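Local coordinates for IPT/TIG domain-containing protein BACOVA_02650 (Bacteroides ovatus, PDB 5E7H) that binds polysaccharide at the bacterial cell surface, probably capturing xyloglucan before it is transported into the periplasm for degradation, at residues I90-C104 / W135-N147. Residues are numbered along the deposited sequence; the frame is centred on the assembly and turned at random.
Sequences ILNYDGIGSHVWGDC and WWKQSYSNAQWVN. With NA (sodium ion), chain I; FMT (formic acid), chain F; FMT (formic acid), chain E.
With CG of W101 set between its backbone N and carbonyl carbon (chi1 65°) and CG of Y140 turned anti to the backbone N (chi1 -175°), the indole lies across the root of the tyrosine. Y140 CB sits over the five-membered ring, 3.5 Å from its centroid, a CH-pi contact; the two rings are near parallel but slid apart and barely overlap. The rims of the W135 and W101 indoles meet edge to edge, CH2 to CH2 at 3.8 Å. V100 and W101 both face Y140, a classic beta bulge, and both NH groups donate to Y140 O, at 2.8 Å from V100 N and 3.2 Å from W101 N. On the other face of the sheet, H99 ND1 bonds S139 OG at 2.8 Å, and Y93 OH donates to S141 OG at 3.0 Å. Further along, Q138 OE1 takes the NH of D103 almost straight (2.9 Å, 177°). In the loop leading into strand 98-101, N92 OD1 accepts from D94 N, an Asx turn, and from I96 N on the opposite face of its carboxamide. Trimming N92 to an alanine takes away OD1 and is likely to leave both NH groups without their acceptor, freeing the turn to shift. N92 O binds sodium with N119, T121 and D253. Backbone bonds thus pair this outermost strand of the xyloglucan-binding domain's five-stranded sheet with 136-142, and side chains reinforce the pairing on both faces.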
loop_
_atom_site.group_PDB
_atom_site.type_symbol
_atom_site.label_atom_id
_atom_site.label_comp_id
_atom_site.label_asym_id
_atom_site.label_seq_id
_atom_site.Cartn_x
_atom_site.Cartn_y
_atom_site.Cartn_z
ATOM N N ILE A 90 3.916 -7.020 6.778
ATOM C CA ILE A 90 5.181 -7.154 7.477
ATOM C C ILE A 90 5.403 -6.026 8.501
ATOM O O ILE A 90 6.258 -6.154 9.366
ATOM C CB ILE A 90 6.363 -7.200 6.478
ATOM C CG1 ILE A 90 6.463 -5.929 5.636
ATOM C CG2 ILE A 90 6.232 -8.452 5.584
ATOM C CD1 ILE A 90 7.756 -5.786 4.904
ATOM N N LEU A 91 4.634 -4.940 8.405
ATOM C CA LEU A 91 4.814 -3.792 9.296
ATOM C C LEU A 91 3.558 -2.926 9.269
ATOM O O LEU A 91 3.236 -2.365 8.224
ATOM C CB LEU A 91 6.048 -2.967 8.902
ATOM C CG LEU A 91 6.326 -1.726 9.749
ATOM C CD1 LEU A 91 6.622 -2.054 11.174
ATOM C CD2 LEU A 91 7.492 -0.986 9.135
ATOM N N ASN A 92 2.872 -2.814 10.406
ATOM C CA ASN A 92 1.722 -1.893 10.494
ATOM C C ASN A 92 1.726 -0.991 11.730
ATOM O O ASN A 92 0.803 -0.195 11.879
ATOM C CB ASN A 92 0.395 -2.673 10.420
ATOM C CG ASN A 92 0.164 -3.583 11.599
ATOM O OD1 ASN A 92 0.817 -3.498 12.632
ATOM N ND2 ASN A 92 -0.841 -4.447 11.468
ATOM N N TYR A 93 2.752 -1.109 12.564
ATOM C CA TYR A 93 2.921 -0.270 13.765
ATOM C C TYR A 93 1.785 -0.471 14.774
ATOM O O TYR A 93 1.596 0.350 15.699
ATOM C CB TYR A 93 3.050 1.198 13.358
ATOM C CG TYR A 93 4.284 1.461 12.512
ATOM C CD1 TYR A 93 5.555 1.387 13.077
ATOM C CD2 TYR A 93 4.174 1.804 11.187
ATOM C CE1 TYR A 93 6.699 1.632 12.326
ATOM C CE2 TYR A 93 5.322 2.029 10.402
ATOM C CZ TYR A 93 6.575 1.962 10.993
ATOM O OH TYR A 93 7.711 2.225 10.242
ATOM N N ASP A 94 1.057 -1.573 14.629
ATOM C CA ASP A 94 -0.007 -1.956 15.572
ATOM C C ASP A 94 0.033 -3.426 15.905
ATOM O O ASP A 94 -0.981 -4.116 15.870
ATOM C CB ASP A 94 -1.365 -1.660 15.010
ATOM C CG ASP A 94 -1.741 -0.204 15.149
ATOM O OD1 ASP A 94 -1.420 0.426 16.186
ATOM O OD2 ASP A 94 -2.340 0.242 14.206
ATOM N N GLY A 95 1.194 -3.906 16.261
ATOM C CA GLY A 95 1.293 -5.321 16.567
ATOM C C GLY A 95 1.914 -6.190 15.493
ATOM O O GLY A 95 2.280 -7.313 15.814
ATOM N N ILE A 96 2.035 -5.713 14.253
ATOM C CA ILE A 96 2.925 -6.396 13.308
ATOM C C ILE A 96 4.138 -5.503 13.052
ATOM O O ILE A 96 4.030 -4.425 12.474
ATOM C CB ILE A 96 2.246 -6.738 11.975
ATOM C CG1 ILE A 96 1.012 -7.607 12.220
ATOM C CG2 ILE A 96 3.230 -7.451 11.040
ATOM C CD1 ILE A 96 0.201 -7.879 10.981
ATOM N N GLY A 97 5.299 -5.958 13.499
ATOM C CA GLY A 97 6.491 -5.146 13.388
ATOM C C GLY A 97 6.507 -4.025 14.411
ATOM O O GLY A 97 5.572 -3.846 15.217
ATOM N N SER A 98 7.579 -3.244 14.403
ATOM C CA SER A 98 7.686 -2.135 15.340
ATOM C C SER A 98 8.756 -1.146 14.929
ATOM O O SER A 98 9.763 -1.493 14.320
ATOM C CB SER A 98 7.974 -2.649 16.743
ATOM O OG SER A 98 9.171 -3.389 16.786
ATOM N N HIS A 99 8.517 0.098 15.282
ATOM C CA HIS A 99 9.509 1.147 15.176
ATOM C C HIS A 99 10.603 0.976 16.228
ATOM O O HIS A 99 10.307 0.709 17.392
ATOM C CB HIS A 99 8.810 2.495 15.357
ATOM C CG HIS A 99 9.733 3.660 15.416
ATOM N ND1 HIS A 99 10.256 4.256 14.287
ATOM C CD2 HIS A 99 10.178 4.385 16.468
ATOM C CE1 HIS A 99 11.013 5.277 14.651
ATOM N NE2 HIS A 99 10.976 5.381 15.968
ATOM N N VAL A 100 11.866 1.113 15.829
ATOM C CA VAL A 100 12.974 1.069 16.780
ATOM C C VAL A 100 13.511 2.469 17.092
ATOM O O VAL A 100 13.605 2.855 18.260
ATOM C CB VAL A 100 14.134 0.189 16.261
ATOM C CG1 VAL A 100 15.232 0.026 17.328
ATOM C CG2 VAL A 100 13.586 -1.171 15.821
ATOM N N TRP A 101 13.875 3.218 16.057
ATOM C CA TRP A 101 14.447 4.558 16.244
ATOM C C TRP A 101 14.267 5.387 14.972
ATOM O O TRP A 101 14.016 4.852 13.898
ATOM C CB TRP A 101 15.933 4.496 16.659
ATOM C CG TRP A 101 16.879 3.923 15.643
ATOM C CD1 TRP A 101 17.345 2.640 15.598
ATOM C CD2 TRP A 101 17.479 4.601 14.525
ATOM N NE1 TRP A 101 18.190 2.477 14.530
ATOM C CE2 TRP A 101 18.290 3.664 13.855
ATOM C CE3 TRP A 101 17.410 5.909 14.030
ATOM C CZ2 TRP A 101 19.022 3.986 12.715
ATOM C CZ3 TRP A 101 18.146 6.226 12.904
ATOM C CH2 TRP A 101 18.924 5.270 12.251
ATOM N N GLY A 102 14.372 6.703 15.134
ATOM C CA GLY A 102 14.253 7.621 14.024
ATOM C C GLY A 102 13.459 8.857 14.381
ATOM O O GLY A 102 12.644 8.859 15.313
ATOM N N ASP A 103 13.732 9.930 13.646
ATOM C CA ASP A 103 12.983 11.183 13.762
ATOM C C ASP A 103 11.784 11.092 12.833
ATOM O O ASP A 103 11.922 11.219 11.624
ATOM C CB ASP A 103 13.891 12.356 13.395
ATOM C CG ASP A 103 13.241 13.714 13.616
ATOM O OD1 ASP A 103 12.055 13.779 13.988
ATOM O OD2 ASP A 103 13.944 14.720 13.399
ATOM N N CYS A 104 10.608 10.854 13.410
ATOM C CA CYS A 104 9.373 10.707 12.635
ATOM C C CYS A 104 8.207 10.833 13.607
ATOM O O CYS A 104 8.403 11.108 14.788
ATOM C CB CYS A 104 9.343 9.383 11.881
ATOM S SG CYS A 104 9.324 7.912 12.967
ATOM N N TRP A 135 20.245 13.864 5.575
ATOM C CA TRP A 135 19.822 13.108 6.750
ATOM C C TRP A 135 18.799 13.946 7.497
ATOM O O TRP A 135 19.140 14.975 8.077
ATOM C CB TRP A 135 21.017 12.758 7.660
ATOM C CG TRP A 135 20.594 11.943 8.858
ATOM C CD1 TRP A 135 20.405 12.394 10.127
ATOM C CD2 TRP A 135 20.284 10.545 8.879
ATOM N NE1 TRP A 135 19.995 11.365 10.944
ATOM C CE2 TRP A 135 19.918 10.217 10.201
ATOM C CE3 TRP A 135 20.279 9.543 7.912
ATOM C CZ2 TRP A 135 19.563 8.922 10.579
ATOM C CZ3 TRP A 135 19.910 8.249 8.289
ATOM C CH2 TRP A 135 19.557 7.960 9.616
ATOM N N TRP A 136 17.546 13.516 7.452
ATOM C CA TRP A 136 16.459 14.331 7.982
ATOM C C TRP A 136 15.533 13.487 8.851
ATOM O O TRP A 136 15.803 13.345 10.054
ATOM C CB TRP A 136 15.717 15.020 6.840
ATOM C CG TRP A 136 14.564 15.854 7.311
ATOM C CD1 TRP A 136 14.567 16.775 8.312
ATOM C CD2 TRP A 136 13.241 15.820 6.796
ATOM N NE1 TRP A 136 13.307 17.319 8.454
ATOM C CE2 TRP A 136 12.478 16.752 7.530
ATOM C CE3 TRP A 136 12.616 15.077 5.791
ATOM C CZ2 TRP A 136 11.122 16.970 7.282
ATOM C CZ3 TRP A 136 11.267 15.297 5.545
ATOM C CH2 TRP A 136 10.538 16.231 6.293
ATOM N N LYS A 137 14.497 12.891 8.269
ATOM C CA LYS A 137 13.520 12.129 9.041
ATOM C C LYS A 137 13.455 10.717 8.518
ATOM O O LYS A 137 13.628 10.466 7.317
ATOM C CB LYS A 137 12.131 12.806 9.016
ATOM C CG LYS A 137 12.104 14.057 9.888
ATOM C CD LYS A 137 10.720 14.631 10.151
ATOM C CE LYS A 137 10.856 15.829 11.084
ATOM N NZ LYS A 137 9.520 16.336 11.503
ATOM N N GLN A 138 13.218 9.776 9.426
ATOM C CA GLN A 138 13.287 8.368 9.062
ATOM C C GLN A 138 12.692 7.491 10.152
ATOM O O GLN A 138 12.514 7.925 11.289
ATOM C CB GLN A 138 14.752 7.968 8.796
ATOM C CG GLN A 138 15.685 8.056 10.022
ATOM C CD GLN A 138 15.979 9.468 10.498
ATOM O OE1 GLN A 138 15.829 9.781 11.685
ATOM N NE2 GLN A 138 16.485 10.304 9.604
ATOM N N SER A 139 12.396 6.253 9.788
ATOM C CA SER A 139 12.069 5.212 10.753
ATOM C C SER A 139 12.871 3.963 10.446
ATOM O O SER A 139 12.763 3.416 9.347
ATOM C CB SER A 139 10.588 4.898 10.729
ATOM O OG SER A 139 10.300 3.748 11.510
ATOM N N TYR A 140 13.678 3.548 11.417
ATOM C CA TYR A 140 14.333 2.244 11.420
ATOM C C TYR A 140 13.403 1.325 12.188
ATOM O O TYR A 140 13.189 1.524 13.385
ATOM C CB TYR A 140 15.714 2.331 12.070
ATOM C CG TYR A 140 16.539 1.054 12.020
ATOM C CD1 TYR A 140 16.152 -0.073 12.728
ATOM C CD2 TYR A 140 17.729 1.015 11.311
ATOM C CE1 TYR A 140 16.923 -1.235 12.695
ATOM C CE2 TYR A 140 18.504 -0.139 11.283
ATOM C CZ TYR A 140 18.087 -1.242 11.979
ATOM O OH TYR A 140 18.848 -2.403 11.951
ATOM N N SER A 141 12.844 0.334 11.499
ATOM C CA SER A 141 11.859 -0.560 12.098
ATOM C C SER A 141 12.284 -2.016 12.017
ATOM O O SER A 141 13.236 -2.357 11.319
ATOM C CB SER A 141 10.491 -0.390 11.404
ATOM O OG SER A 141 9.926 0.879 11.668
ATOM N N ASN A 142 11.586 -2.856 12.776
ATOM C CA ASN A 142 11.717 -4.305 12.701
ATOM C C ASN A 142 10.460 -4.828 12.040
ATOM O O ASN A 142 9.346 -4.528 12.471
ATOM C CB ASN A 142 11.890 -4.938 14.081
ATOM C CG ASN A 142 13.333 -4.921 14.555
ATOM O OD1 ASN A 142 14.255 -5.258 13.813
ATOM N ND2 ASN A 142 13.528 -4.521 15.785
ATOM N N ALA A 143 10.650 -5.549 10.947
ATOM C CA ALA A 143 9.570 -6.177 10.228
ATOM C C ALA A 143 9.307 -7.555 10.802
ATOM O O ALA A 143 10.183 -8.178 11.410
ATOM C CB ALA A 143 9.925 -6.279 8.774
ATOM N N GLN A 144 8.098 -8.043 10.575
ATOM C CA GLN A 144 7.769 -9.449 10.752
ATOM C C GLN A 144 7.631 -10.038 9.364
ATOM O O GLN A 144 6.629 -9.809 8.688
ATOM C CB GLN A 144 6.482 -9.602 11.553
ATOM C CG GLN A 144 6.066 -11.034 11.781
ATOM C CD GLN A 144 4.744 -11.132 12.509
ATOM O OE1 GLN A 144 3.866 -11.902 12.118
ATOM N NE2 GLN A 144 4.589 -10.343 13.569
ATOM N N TRP A 145 8.670 -10.726 8.883
ATOM C CA TRP A 145 8.634 -11.180 7.487
ATOM C C TRP A 145 7.506 -12.187 7.309
ATOM O O TRP A 145 7.115 -12.879 8.248
ATOM C CB TRP A 145 9.982 -11.784 7.057
ATOM C CG TRP A 145 11.172 -10.848 7.228
ATOM C CD1 TRP A 145 12.292 -11.121 7.946
ATOM C CD2 TRP A 145 11.353 -9.518 6.696
ATOM N NE1 TRP A 145 13.162 -10.062 7.901
ATOM C CE2 TRP A 145 12.616 -9.063 7.146
ATOM C CE3 TRP A 145 10.598 -8.672 5.874
ATOM C CZ2 TRP A 145 13.120 -7.799 6.824
ATOM C CZ3 TRP A 145 11.102 -7.417 5.556
ATOM C CH2 TRP A 145 12.357 -6.993 6.039
ATOM N N VAL A 146 7.004 -12.270 6.079
ATOM C CA VAL A 146 5.910 -13.184 5.754
ATOM C C VAL A 146 6.379 -14.619 5.980
ATOM O O VAL A 146 7.489 -15.000 5.605
ATOM C CB VAL A 146 5.430 -12.994 4.295
ATOM C CG1 VAL A 146 4.251 -13.910 3.997
ATOM C CG2 VAL A 146 5.057 -11.541 4.045
ATOM N N ASN A 147 5.529 -15.426 6.608
ATOM C CA ASN A 147 5.825 -16.811 6.871
ATOM C C ASN A 147 5.998 -17.609 5.583
ATOM O O ASN A 147 5.307 -17.330 4.605
ATOM C CB ASN A 147 4.698 -17.407 7.704
ATOM C CG ASN A 147 5.095 -18.687 8.407
ATOM O OD1 ASN A 147 5.314 -19.729 7.786
ATOM N ND2 ASN A 147 5.180 -18.615 9.730
HETATM NA NA NA I . -1.707 0.575 10.978
HETATM C C FMT F . -3.334 -5.938 13.413
HETATM O O1 FMT F . -4.142 -4.973 13.299
HETATM O O2 FMT F . -2.217 -5.761 13.968
HETATM C C FMT E . 4.189 -16.228 12.161
HETATM O O1 FMT E . 3.051 -16.232 11.619
HETATM O O2 FMT E . 5.195 -15.866 11.491
HETATM O O HOH W 1 2.445 -10.397 15.394
HETATM O O HOH W 2 5.505 -8.468 14.974
HETATM O O HOH W 3 8.784 14.252 13.295
HETATM O O HOH W 4 16.637 14.525 12.273
HETATM O O HOH W 5 -3.019 -1.342 9.764
#